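Long-range contacts in thioredoxin reductase (Clostridium acetobutylicum ATCC 824, PDB 6GNA), which probably reduces thioredoxin with electrons passed from ferredoxin through its bound FAD and a redox disulfide, without need of a pyridine nucleotide: residues 81-89 and 220-231; 136-147 and 159-170. All blocks are in the same frame, centred on the assembly; numbering follows the deposited sequence. Where two conformers were deposited one is given.

Interaction 1 of 2, residues 81-89 and 220-231; sequences NVKVNNIYA and LKDSAPPEQLVP. With FAD (flavin-adenine dinucleotide), chain B.
The adenine end of the FAD site lies where strand 84-89, an edge strand of a mixed four-stranded sheet, meets the linker and short helix of 220-231, with Lys-83 on Lys-221 at one end and Tyr-88 on Pro-231 at the other. Val-84 reads the adenine edge with its backbone: its N gives a nearly straight bond (168°) to FAD N1A at 2.8 Å, and FAD N6A returns one to Val-84 O at 2.9 Å. From the linker, Ser-223 packs CB against FAD N7A and takes a weak bond from N6A on OG, while Asp-222 OD2 holds the ribose O2B weakly and its OD1 is bound by Asn-153. Lys-83 runs fully extended toward the 220-231 segment, CG opposite the backbone N (chi1 178°), and its NZ reaches Lys-221 O at 2.8 Å almost end-on to the carbonyl. A water also accepts from this NZ, and a second bridges Val-84 O and Ala-224 N. Farther along, the helix end is tied to the strand by Ile-87 N to Leu-229 O (2.9 Å), the same oxygen meeting Asn-86 CA at 3.3 Å in a CA-H...O contact. Leu-229 CD1 lies 3.4 Å from Val-84 O and from Asn-85 O. The Leu-229 side chain crosses that of Val-84 at about a right angle. Behind it, Val-230 CG2 lies against Ile-87 CB, and Pro-231 CG approaches Tyr-88 CE1 obliquely. A third water is shared by Ile-87 O, Ala-89 N and Pro-231 O. Asn-85 and Asn-86 together pair with Met-97 of strand 94-98, forming a classic beta bulge. Pairing backbone N-H and C=O with adenine N1 and N6 is familiar in FAD-binding Rossmann-type flavoproteins.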
loop_
_atom_site.group_PDB
_atom_site.type_symbol
_atom_site.label_atom_id
_atom_site.label_comp_id
_atom_site.label_asym_id
_atom_site.label_seq_id
_atom_site.Cartn_x
_atom_site.Cartn_y
_atom_site.Cartn_z
ATOM N N ASN A 81 4.003 -24.835 6.398
ATOM C CA ASN A 81 5.258 -24.569 7.111
ATOM C C ASN A 81 6.426 -25.288 6.434
ATOM O O ASN A 81 6.995 -26.249 6.955
ATOM C CB ASN A 81 5.132 -24.996 8.565
ATOM C CG ASN A 81 6.331 -24.588 9.409
ATOM O OD1 ASN A 81 6.814 -23.459 9.322
ATOM N ND2 ASN A 81 6.814 -25.509 10.236
ATOM N N VAL A 82 6.795 -24.783 5.251
ATOM C CA VAL A 82 7.965 -25.246 4.513
ATOM C C VAL A 82 8.691 -24.036 3.949
ATOM O O VAL A 82 8.110 -22.967 3.747
ATOM C CB VAL A 82 7.659 -26.246 3.372
ATOM C CG1 VAL A 82 6.986 -27.492 3.914
ATOM C CG2 VAL A 82 6.808 -25.602 2.279
ATOM N N LYS A 83 9.975 -24.226 3.680
ATOM C CA LYS A 83 10.801 -23.210 3.040
ATOM C C LYS A 83 10.739 -23.383 1.530
ATOM O O LYS A 83 10.976 -24.473 1.012
ATOM C CB LYS A 83 12.258 -23.306 3.507
ATOM C CG LYS A 83 13.197 -22.296 2.833
ATOM C CD LYS A 83 14.632 -22.395 3.347
ATOM C CE LYS A 83 15.524 -21.351 2.673
ATOM N NZ LYS A 83 16.951 -21.522 3.096
ATOM N N VAL A 84 10.416 -22.313 0.820
ATOM C CA VAL A 84 10.477 -22.348 -0.635
ATOM C C VAL A 84 11.913 -22.096 -1.083
ATOM O O VAL A 84 12.512 -21.074 -0.728
ATOM C CB VAL A 84 9.521 -21.322 -1.263
ATOM C CG1 VAL A 84 9.668 -21.324 -2.788
ATOM C CG2 VAL A 84 8.082 -21.645 -0.857
ATOM N N ASN A 85 12.457 -23.022 -1.868
ATOM C CA ASN A 85 13.840 -22.941 -2.338
ATOM C C ASN A 85 13.987 -22.369 -3.735
ATOM O O ASN A 85 14.964 -21.659 -4.005
ATOM C CB ASN A 85 14.500 -24.324 -2.304
ATOM C CG ASN A 85 14.764 -24.774 -0.917
ATOM O OD1 ASN A 85 15.194 -23.987 -0.075
ATOM N ND2 ASN A 85 14.498 -26.039 -0.649
ATOM N N ASN A 86 13.056 -22.645 -4.651
ATOM C CA ASN A 86 13.192 -22.165 -6.016
ATOM C C ASN A 86 11.815 -22.115 -6.635
ATOM O O ASN A 86 10.952 -22.943 -6.334
ATOM C CB ASN A 86 14.111 -23.053 -6.869
ATOM C CG ASN A 86 15.566 -22.895 -6.503
ATOM O OD1 ASN A 86 16.166 -23.784 -5.904
ATOM N ND2 ASN A 86 16.142 -21.748 -6.847
ATOM N N ILE A 87 11.624 -21.111 -7.484
ATOM C CA ILE A 87 10.391 -20.914 -8.227
ATOM C C ILE A 87 10.795 -20.733 -9.669
ATOM O O ILE A 87 11.530 -19.792 -10.000
ATOM C CB ILE A 87 9.610 -19.690 -7.726
ATOM C CG1 ILE A 87 9.273 -19.891 -6.253
ATOM C CG2 ILE A 87 8.340 -19.477 -8.563
ATOM C CD1 ILE A 87 8.745 -18.670 -5.606
ATOM N N TYR A 88 10.340 -21.631 -10.519
ATOM C CA TYR A 88 10.776 -21.661 -11.904
ATOM C C TYR A 88 9.610 -21.199 -12.741
ATOM O O TYR A 88 8.568 -21.865 -12.783
ATOM C CB TYR A 88 11.213 -23.062 -12.313
ATOM C CG TYR A 88 12.409 -23.532 -11.548
ATOM C CD1 TYR A 88 13.629 -22.888 -11.672
ATOM C CD2 TYR A 88 12.320 -24.618 -10.699
ATOM C CE1 TYR A 88 14.729 -23.313 -10.969
ATOM C CE2 TYR A 88 13.410 -25.055 -9.999
ATOM C CZ TYR A 88 14.613 -24.400 -10.133
ATOM O OH TYR A 88 15.710 -24.838 -9.431
ATOM N N ALA A 89 9.787 -20.045 -13.386
ATOM C CA ALA A 89 8.781 -19.516 -14.288
ATOM C C ALA A 89 8.806 -20.360 -15.546
ATOM O O ALA A 89 9.733 -20.255 -16.353
ATOM C CB ALA A 89 9.100 -18.058 -14.603
ATOM N N LEU A 220 22.390 -20.200 4.680
ATOM C CA LEU A 220 20.981 -20.608 4.747
ATOM C C LEU A 220 20.182 -19.650 5.622
ATOM O O LEU A 220 20.211 -19.729 6.856
ATOM C CB LEU A 220 20.836 -22.045 5.222
ATOM C CG LEU A 220 21.534 -23.108 4.364
ATOM C CD1 LEU A 220 21.109 -24.480 4.880
ATOM C CD2 LEU A 220 21.213 -22.938 2.874
ATOM N N LYS A 221 19.408 -18.808 4.965
ATOM C CA LYS A 221 18.568 -17.811 5.598
ATOM C C LYS A 221 17.109 -18.169 5.295
ATOM O O LYS A 221 16.814 -19.206 4.694
ATOM C CB LYS A 221 18.990 -16.419 5.103
ATOM C CG LYS A 221 20.421 -16.058 5.510
ATOM C CD LYS A 221 20.886 -14.679 5.028
ATOM C CE LYS A 221 22.364 -14.463 5.338
ATOM N NZ LYS A 221 22.914 -13.128 4.944
ATOM N N ASP A 222 16.179 -17.300 5.698
ATOM C CA ASP A 222 14.768 -17.614 5.478
ATOM C C ASP A 222 14.455 -17.738 3.993
ATOM O O ASP A 222 13.557 -18.490 3.601
ATOM C CB ASP A 222 13.880 -16.538 6.090
ATOM C CG ASP A 222 13.780 -16.633 7.603
ATOM O OD1 ASP A 222 14.350 -17.561 8.232
ATOM O OD2 ASP A 222 13.064 -15.775 8.181
ATOM N N SER A 223 15.232 -17.056 3.176
ATOM C CA SER A 223 15.055 -17.158 1.752
ATOM C C SER A 223 16.342 -16.817 1.043
ATOM O O SER A 223 17.113 -15.990 1.507
ATOM C CB SER A 223 13.954 -16.194 1.288
ATOM O OG SER A 223 13.784 -16.233 -0.116
ATOM N N ALA A 224 16.609 -17.515 -0.047
ATOM C CA ALA A 224 17.712 -17.129 -0.892
ATOM C C ALA A 224 17.480 -15.698 -1.382
ATOM O O ALA A 224 16.352 -15.208 -1.358
ATOM C CB ALA A 224 17.770 -18.059 -2.097
ATOM N N PRO A 225 18.520 -15.014 -1.856
ATOM C CA PRO A 225 18.288 -13.723 -2.489
ATOM C C PRO A 225 17.302 -13.881 -3.627
ATOM O O PRO A 225 17.270 -14.929 -4.300
ATOM C CB PRO A 225 19.681 -13.318 -2.992
ATOM C CG PRO A 225 20.647 -14.116 -2.173
ATOM C CD PRO A 225 19.937 -15.407 -1.895
ATOM N N PRO A 226 16.477 -12.866 -3.890
ATOM C CA PRO A 226 15.341 -13.080 -4.799
ATOM C C PRO A 226 15.735 -13.508 -6.200
ATOM O O PRO A 226 15.018 -14.307 -6.820
ATOM C CB PRO A 226 14.612 -11.729 -4.784
ATOM C CG PRO A 226 15.565 -10.760 -4.149
ATOM C CD PRO A 226 16.427 -11.552 -3.235
ATOM N N GLU A 227 16.873 -13.029 -6.713
ATOM C CA GLU A 227 17.315 -13.401 -8.044
ATOM C C GLU A 227 17.797 -14.848 -8.100
ATOM O O GLU A 227 17.861 -15.433 -9.187
ATOM C CB GLU A 227 18.413 -12.435 -8.507
ATOM C CG GLU A 227 19.715 -12.501 -7.702
ATOM C CD GLU A 227 19.745 -11.597 -6.468
ATOM O OE1 GLU A 227 18.677 -11.194 -5.956
ATOM O OE2 GLU A 227 20.865 -11.292 -6.003
ATOM N N GLN A 228 18.142 -15.440 -6.963
ATOM C CA GLN A 228 18.456 -16.864 -6.896
ATOM C C GLN A 228 17.207 -17.705 -6.658
ATOM O O GLN A 228 17.061 -18.785 -7.248
ATOM C CB GLN A 228 19.485 -17.136 -5.785
ATOM C CG GLN A 228 20.776 -16.339 -5.953
ATOM C CD GLN A 228 21.440 -16.600 -7.279
ATOM O OE1 GLN A 228 21.430 -17.726 -7.776
ATOM N NE2 GLN A 228 22.005 -15.555 -7.877
ATOM N N LEU A 229 16.311 -17.222 -5.798
ATOM C CA LEU A 229 15.052 -17.913 -5.551
ATOM C C LEU A 229 14.249 -18.048 -6.841
ATOM O O LEU A 229 13.726 -19.127 -7.146
ATOM C CB LEU A 229 14.260 -17.133 -4.504
ATOM C CG LEU A 229 12.866 -17.670 -4.201
ATOM C CD1 LEU A 229 12.969 -18.924 -3.364
ATOM C CD2 LEU A 229 12.023 -16.615 -3.468
ATOM N N VAL A 230 14.208 -16.986 -7.647
ATOM C CA VAL A 230 13.379 -16.918 -8.850
ATOM C C VAL A 230 14.293 -16.581 -10.023
ATOM O O VAL A 230 14.463 -15.398 -10.372
ATOM C CB VAL A 230 12.233 -15.895 -8.721
ATOM C CG1 VAL A 230 11.277 -16.059 -9.895
ATOM C CG2 VAL A 230 11.508 -16.059 -7.401
ATOM N N PRO A 231 14.902 -17.569 -10.660
ATOM C CA PRO A 231 15.785 -17.265 -11.784
ATOM C C PRO A 231 15.086 -16.422 -12.839
ATOM O O PRO A 231 13.942 -16.689 -13.226
ATOM C CB PRO A 231 16.150 -18.649 -12.328
ATOM C CG PRO A 231 16.051 -19.532 -11.158
ATOM C CD PRO A 231 14.899 -19.006 -10.351
HETATM P PA FAD B . 8.242 -10.194 6.765
HETATM O O1A FAD B . 7.503 -9.548 7.909
HETATM O O2A FAD B . 9.737 -10.373 6.860
HETATM O O5B FAD B . 7.583 -11.630 6.475
HETATM C C5B FAD B . 8.313 -12.624 5.768
HETATM C C4B FAD B . 7.854 -14.009 6.197
HETATM O O4B FAD B . 7.916 -14.902 5.084
HETATM C C3B FAD B . 8.758 -14.573 7.281
HETATM O O3B FAD B . 7.984 -15.215 8.296
HETATM C C2B FAD B . 9.626 -15.580 6.563
HETATM O O2B FAD B . 9.983 -16.684 7.399
HETATM C C1B FAD B . 8.758 -16.013 5.395
HETATM N N9A FAD B . 9.589 -16.381 4.229
HETATM C C8A FAD B . 10.501 -15.599 3.619
HETATM N N7A FAD B . 11.077 -16.262 2.584
HETATM C C5A FAD B . 10.531 -17.488 2.529
HETATM C C6A FAD B . 10.682 -18.691 1.683
HETATM N N6A FAD B . 11.562 -18.715 0.656
HETATM N N1A FAD B . 9.912 -19.761 1.973
HETATM C C2A FAD B . 9.029 -19.760 2.989
HETATM N N3A FAD B . 8.844 -18.701 3.793
HETATM C C4A FAD B . 9.551 -17.561 3.617
HETATM N N1 FAD B . 7.058 -1.485 10.700
HETATM C C2 FAD B . 6.107 -0.567 11.003
HETATM O O2 FAD B . 5.377 -0.138 10.085
HETATM N N3 FAD B . 5.912 -0.096 12.247
HETATM C C4 FAD B . 6.654 -0.508 13.282
HETATM O O4 FAD B . 6.455 -0.057 14.430
HETATM C C4X FAD B . 7.718 -1.511 13.038
HETATM N N5 FAD B . 8.504 -1.973 14.033
HETATM C C5X FAD B . 9.467 -2.888 13.785
HETATM C C6 FAD B . 10.263 -3.348 14.826
HETATM C C7 FAD B . 11.255 -4.289 14.583
HETATM C C7M FAD B . 12.118 -4.786 15.713
HETATM C C8 FAD B . 11.467 -4.807 13.207
HETATM C C8M FAD B . 12.542 -5.826 12.939
HETATM C C9 FAD B . 10.672 -4.349 12.164
HETATM C C9A FAD B . 9.680 -3.409 12.404
HETATM N N10 FAD B . 8.877 -2.931 11.348
HETATM C C10 FAD B . 7.872 -1.994 11.648
HETATM C "C1'" FAD B . 9.053 -3.430 9.981
HETATM C "C2'" FAD B . 7.941 -4.409 9.641
HETATM O "O2'" FAD B . 8.033 -5.523 10.534
HETATM C "C3'" FAD B . 8.070 -4.896 8.204
HETATM O "O3'" FAD B . 7.944 -3.791 7.306
HETATM C "C4'" FAD B . 7.003 -5.931 7.884
HETATM O "O4'" FAD B . 7.131 -7.043 8.779
HETATM C "C5'" FAD B . 7.125 -6.404 6.441
HETATM O "O5'" FAD B . 6.411 -7.626 6.309
HETATM P P FAD B . 6.601 -8.586 5.037
HETATM O O1P FAD B . 5.445 -9.555 5.009
HETATM O O2P FAD B . 6.926 -7.782 3.804
HETATM O O3P FAD B . 7.954 -9.386 5.398
HETATM O O HOH W 1 18.793 -19.831 1.798
HETATM O O HOH W 2 15.079 -19.812 -0.496
HETATM O O HOH W 3 12.358 -18.695 -12.528
#

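Interaction 2 of 2, residues 136-147 and 159-170; sequences TCDAPLYKGKIV and EANYLAELASKV
Glu-159 OE1 is gripped by two backbone amides, that of Thr-136 at 3.1 Å and, more weakly, that of Ala-135, so the carboxylate sits at the start of the helix that carries Cys-137, whose disulfide with Cys-134 is probably the redox-active one. The Thr-136 N-H meets the oxygen on its anti side, 32° out of the carboxylate plane. Thr-136 CG2, set opposite its own carbonyl carbon, lies across the glutamate chain, 3.6 Å from Glu-159 CG. Next along, Ala-139 CB fits among three side chains: it stands at the edge of the Tyr-162 ring, 3.8 Å from CE2, and touches Leu-163 CD1 and Leu-166 CD1. Strand 146-151, helix 155-163 and strand 169-174 form a beta-alpha-beta unit, and Val-147 N joins its parallel strands through Lys-169 O (2.9 Å, 170°). On the helix-facing side of this pair, Val-147 CG2 packs on Ala-167 CB and Leu-163 CD1. Just before the strands, the type II turn from Tyr-142 to Lys-145 presents Gly-144 N to Leu-166 O at 2.8 Å, and Ser-168 N binds Lys-145 O. A water links Gly-144 O with Ser-168 OG, while Lys-169 NZ pairs with Glu-187.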
loop_
_atom_site.group_PDB
_atom_site.type_symbol
_atom_site.label_atom_id
_atom_site.label_comp_id
_atom_site.label_asym_id
_atom_site.label_seq_id
_atom_site.Cartn_x
_atom_site.Cartn_y
_atom_site.Cartn_z
ATOM N N THR A 136 20.371 -28.720 0.438
ATOM C CA THR A 136 19.724 -29.948 -0.012
ATOM C C THR A 136 19.613 -29.992 -1.532
ATOM O O THR A 136 19.710 -31.069 -2.131
ATOM C CB THR A 136 18.348 -30.086 0.639
ATOM O OG1 THR A 136 17.549 -28.938 0.331
ATOM C CG2 THR A 136 18.475 -30.185 2.147
ATOM N N CYS A 137 19.423 -28.832 -2.167
ATOM C CA CYS A 137 19.350 -28.770 -3.622
ATOM C C CYS A 137 20.655 -29.245 -4.266
ATOM O O CYS A 137 20.639 -30.000 -5.247
ATOM C CB CYS A 137 19.026 -27.332 -4.058
ATOM S SG CYS A 137 17.532 -26.508 -3.291
ATOM N N ASP A 138 21.799 -28.827 -3.719
ATOM C CA ASP A 138 23.098 -29.131 -4.302
ATOM C C ASP A 138 23.752 -30.348 -3.677
ATOM O O ASP A 138 24.913 -30.632 -3.985
ATOM C CB ASP A 138 24.051 -27.937 -4.166
ATOM C CG ASP A 138 23.606 -26.737 -4.967
ATOM O OD1 ASP A 138 22.614 -26.854 -5.716
ATOM O OD2 ASP A 138 24.254 -25.674 -4.844
ATOM N N ALA A 139 23.036 -31.075 -2.821
ATOM C CA ALA A 139 23.668 -32.112 -2.007
ATOM C C ALA A 139 24.419 -33.137 -2.832
ATOM O O ALA A 139 25.556 -33.471 -2.458
ATOM C CB ALA A 139 22.633 -32.781 -1.097
ATOM N N PRO A 140 23.869 -33.685 -3.923
ATOM C CA PRO A 140 24.625 -34.709 -4.666
ATOM C C PRO A 140 25.981 -34.225 -5.131
ATOM O O PRO A 140 26.912 -35.030 -5.249
ATOM C CB PRO A 140 23.706 -35.045 -5.850
ATOM C CG PRO A 140 22.343 -34.655 -5.406
ATOM C CD PRO A 140 22.537 -33.457 -4.509
ATOM N N LEU A 141 26.114 -32.929 -5.402
ATOM C CA LEU A 141 27.374 -32.358 -5.857
ATOM C C LEU A 141 28.456 -32.443 -4.788
ATOM O O LEU A 141 29.646 -32.395 -5.121
ATOM C CB LEU A 141 27.113 -30.900 -6.241
ATOM C CG LEU A 141 28.000 -30.125 -7.209
ATOM C CD1 LEU A 141 28.216 -30.874 -8.510
ATOM C CD2 LEU A 141 27.323 -28.786 -7.472
ATOM N N TYR A 142 28.067 -32.577 -3.515
ATOM C CA TYR A 142 29.001 -32.613 -2.394
ATOM C C TYR A 142 29.095 -34.000 -1.768
ATOM O O TYR A 142 29.590 -34.147 -0.647
ATOM C CB TYR A 142 28.646 -31.527 -1.370
ATOM C CG TYR A 142 28.858 -30.168 -1.981
ATOM C CD1 TYR A 142 30.111 -29.572 -1.976
ATOM C CD2 TYR A 142 27.822 -29.511 -2.634
ATOM C CE1 TYR A 142 30.317 -28.336 -2.576
ATOM C CE2 TYR A 142 28.021 -28.282 -3.239
ATOM C CZ TYR A 142 29.270 -27.699 -3.206
ATOM O OH TYR A 142 29.479 -26.470 -3.805
ATOM N N LYS A 143 28.673 -35.030 -2.492
ATOM C CA LYS A 143 28.846 -36.385 -2.004
ATOM C C LYS A 143 30.332 -36.656 -1.822
ATOM O O LYS A 143 31.132 -36.422 -2.732
ATOM C CB LYS A 143 28.245 -37.373 -3.005
ATOM C CG LYS A 143 28.283 -38.813 -2.538
ATOM C CD LYS A 143 27.697 -39.764 -3.581
ATOM C CE LYS A 143 27.944 -41.221 -3.203
ATOM N NZ LYS A 143 27.325 -42.183 -4.162
ATOM N N GLY A 144 30.703 -37.130 -0.633
ATOM C CA GLY A 144 32.095 -37.396 -0.319
ATOM C C GLY A 144 32.976 -36.170 -0.210
ATOM O O GLY A 144 34.205 -36.309 -0.221
ATOM N N LYS A 145 32.390 -34.978 -0.113
ATOM C CA LYS A 145 33.129 -33.734 0.048
ATOM C C LYS A 145 32.806 -33.104 1.401
ATOM O O LYS A 145 31.939 -33.569 2.145
ATOM C CB LYS A 145 32.823 -32.768 -1.111
ATOM C CG LYS A 145 33.221 -33.319 -2.494
ATOM C CD LYS A 145 33.158 -32.259 -3.587
ATOM C CE LYS A 145 33.726 -32.777 -4.909
ATOM N NZ LYS A 145 33.523 -31.808 -6.023
ATOM N N ILE A 146 33.531 -32.036 1.728
ATOM C CA ILE A 146 33.357 -31.327 2.990
ATOM C C ILE A 146 32.393 -30.172 2.765
ATOM O O ILE A 146 32.567 -29.382 1.828
ATOM C CB ILE A 146 34.704 -30.810 3.517
ATOM C CG1 ILE A 146 35.690 -31.971 3.707
ATOM C CG2 ILE A 146 34.508 -30.037 4.817
ATOM C CD1 ILE A 146 37.106 -31.520 3.954
ATOM N N VAL A 147 31.393 -30.053 3.632
ATOM C CA VAL A 147 30.369 -29.020 3.510
ATOM C C VAL A 147 30.260 -28.252 4.820
ATOM O O VAL A 147 30.192 -28.856 5.902
ATOM C CB VAL A 147 29.002 -29.617 3.124
ATOM C CG1 VAL A 147 27.917 -28.543 3.125
ATOM C CG2 VAL A 147 29.090 -30.281 1.760
ATOM N N GLU A 159 18.863 -29.208 7.025
ATOM C CA GLU A 159 19.678 -29.383 5.832
ATOM C C GLU A 159 21.032 -29.961 6.200
ATOM O O GLU A 159 21.556 -30.819 5.488
ATOM C CB GLU A 159 19.833 -28.054 5.096
ATOM C CG GLU A 159 18.507 -27.490 4.574
ATOM C CD GLU A 159 18.682 -26.464 3.488
ATOM O OE1 GLU A 159 19.549 -26.670 2.624
ATOM O OE2 GLU A 159 17.946 -25.449 3.485
ATOM N N ALA A 160 21.612 -29.497 7.307
ATOM C CA ALA A 160 22.866 -30.080 7.785
ATOM C C ALA A 160 22.712 -31.571 8.052
ATOM O O ALA A 160 23.593 -32.367 7.706
ATOM C CB ALA A 160 23.302 -29.366 9.065
ATOM N N ASN A 161 21.617 -31.967 8.703
ATOM C CA ASN A 161 21.404 -33.383 8.983
ATOM C C ASN A 161 21.321 -34.188 7.697
ATOM O O ASN A 161 21.852 -35.303 7.619
ATOM C CB ASN A 161 20.144 -33.579 9.823
ATOM C CG ASN A 161 20.290 -33.025 11.218
ATOM O OD1 ASN A 161 21.400 -32.948 11.748
ATOM N ND2 ASN A 161 19.179 -32.604 11.805
ATOM N N TYR A 162 20.630 -33.655 6.690
ATOM C CA TYR A 162 20.539 -34.358 5.418
ATOM C C TYR A 162 21.907 -34.466 4.759
ATOM O O TYR A 162 22.268 -35.519 4.223
ATOM C CB TYR A 162 19.556 -33.632 4.495
ATOM C CG TYR A 162 19.387 -34.306 3.154
ATOM C CD1 TYR A 162 18.649 -35.479 3.037
ATOM C CD2 TYR A 162 19.967 -33.782 2.007
ATOM C CE1 TYR A 162 18.495 -36.111 1.816
ATOM C CE2 TYR A 162 19.820 -34.412 0.777
ATOM C CZ TYR A 162 19.079 -35.575 0.690
ATOM O OH TYR A 162 18.918 -36.211 -0.521
ATOM N N LEU A 163 22.676 -33.376 4.765
ATOM C CA LEU A 163 23.973 -33.410 4.105
ATOM C C LEU A 163 24.919 -34.382 4.776
ATOM O O LEU A 163 25.815 -34.909 4.118
ATOM C CB LEU A 163 24.605 -32.018 4.069
ATOM C CG LEU A 163 24.438 -31.238 2.762
ATOM C CD1 LEU A 163 25.214 -31.910 1.639
ATOM C CD2 LEU A 163 22.963 -31.100 2.385
ATOM N N ALA A 164 24.740 -34.633 6.076
ATOM C CA ALA A 164 25.634 -35.555 6.769
ATOM C C ALA A 164 25.531 -36.969 6.218
ATOM O O ALA A 164 26.436 -37.777 6.443
ATOM C CB ALA A 164 25.342 -35.530 8.267
ATOM N N GLU A 165 24.466 -37.275 5.475
ATOM C CA GLU A 165 24.320 -38.582 4.848
ATOM C C GLU A 165 25.102 -38.717 3.548
ATOM O O GLU A 165 25.233 -39.835 3.044
ATOM C CB GLU A 165 22.839 -38.846 4.556
ATOM C CG GLU A 165 21.913 -38.648 5.753
ATOM C CD GLU A 165 22.043 -39.751 6.785
ATOM O OE1 GLU A 165 22.352 -40.898 6.398
ATOM O OE2 GLU A 165 21.836 -39.470 7.985
ATOM N N LEU A 166 25.595 -37.620 2.982
ATOM C CA LEU A 166 26.283 -37.631 1.694
ATOM C C LEU A 166 27.696 -37.076 1.778
ATOM O O LEU A 166 28.610 -37.626 1.171
ATOM C CB LEU A 166 25.476 -36.816 0.661
ATOM C CG LEU A 166 24.124 -37.404 0.238
ATOM C CD1 LEU A 166 23.344 -36.421 -0.640
ATOM C CD2 LEU A 166 24.310 -38.743 -0.474
ATOM N N ALA A 167 27.896 -35.996 2.521
ATOM C CA ALA A 167 29.199 -35.366 2.620
ATOM C C ALA A 167 30.125 -36.180 3.513
ATOM O O ALA A 167 29.688 -36.923 4.398
ATOM C CB ALA A 167 29.041 -33.961 3.205
ATOM N N SER A 168 31.427 -36.071 3.241
ATOM C CA SER A 168 32.409 -36.711 4.109
ATOM C C SER A 168 32.482 -36.048 5.478
ATOM O O SER A 168 32.909 -36.688 6.445
ATOM C CB SER A 168 33.784 -36.650 3.451
ATOM O OG SER A 168 34.099 -35.304 3.116
ATOM N N LYS A 169 32.090 -34.782 5.578
ATOM C CA LYS A 169 32.176 -34.039 6.825
ATOM C C LYS A 169 31.239 -32.846 6.699
ATOM O O LYS A 169 31.233 -32.183 5.663
ATOM C CB LYS A 169 33.608 -33.540 7.049
ATOM C CG LYS A 169 33.792 -32.597 8.230
ATOM C CD LYS A 169 33.689 -33.319 9.563
ATOM C CE LYS A 169 34.044 -32.392 10.717
ATOM N NZ LYS A 169 33.973 -33.055 12.047
ATOM N N VAL A 170 30.450 -32.590 7.742
ATOM C CA VAL A 170 29.530 -31.450 7.786
ATOM C C VAL A 170 29.847 -30.606 9.015
ATOM O O VAL A 170 29.858 -31.114 10.140
ATOM C CB VAL A 170 28.052 -31.886 7.833
ATOM C CG1 VAL A 170 27.113 -30.660 7.883
ATOM C CG2 VAL A 170 27.709 -32.788 6.647
HETATM O O HOH W 4 36.402 -35.190 1.751
#

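Overall arrangement
From the N terminus the chain builds the first strands and helices of the FAD-binding part before reaching strand 84-89, then passes through the disulfide region into the five-stranded parallel sheet. Interaction 2 closes a short loop there, only 12 residues apart at its nearest ends. After strand 216-220, interaction 1 closes the much longer loop, with interaction 2 nested inside it. The centres are 19 Å apart, yet they touch: Leu-220 CD1 meets Glu-159 CD at 3.4 Å, and Asn-85 CB approaches Cys-137 SG at 3.9 Å. Interaction 1 joins strand 84-89 to the segment following strand 216-220, both bordering the FAD; interaction 2 fastens the helix carrying Cys-137 to the beta-alpha-beta unit.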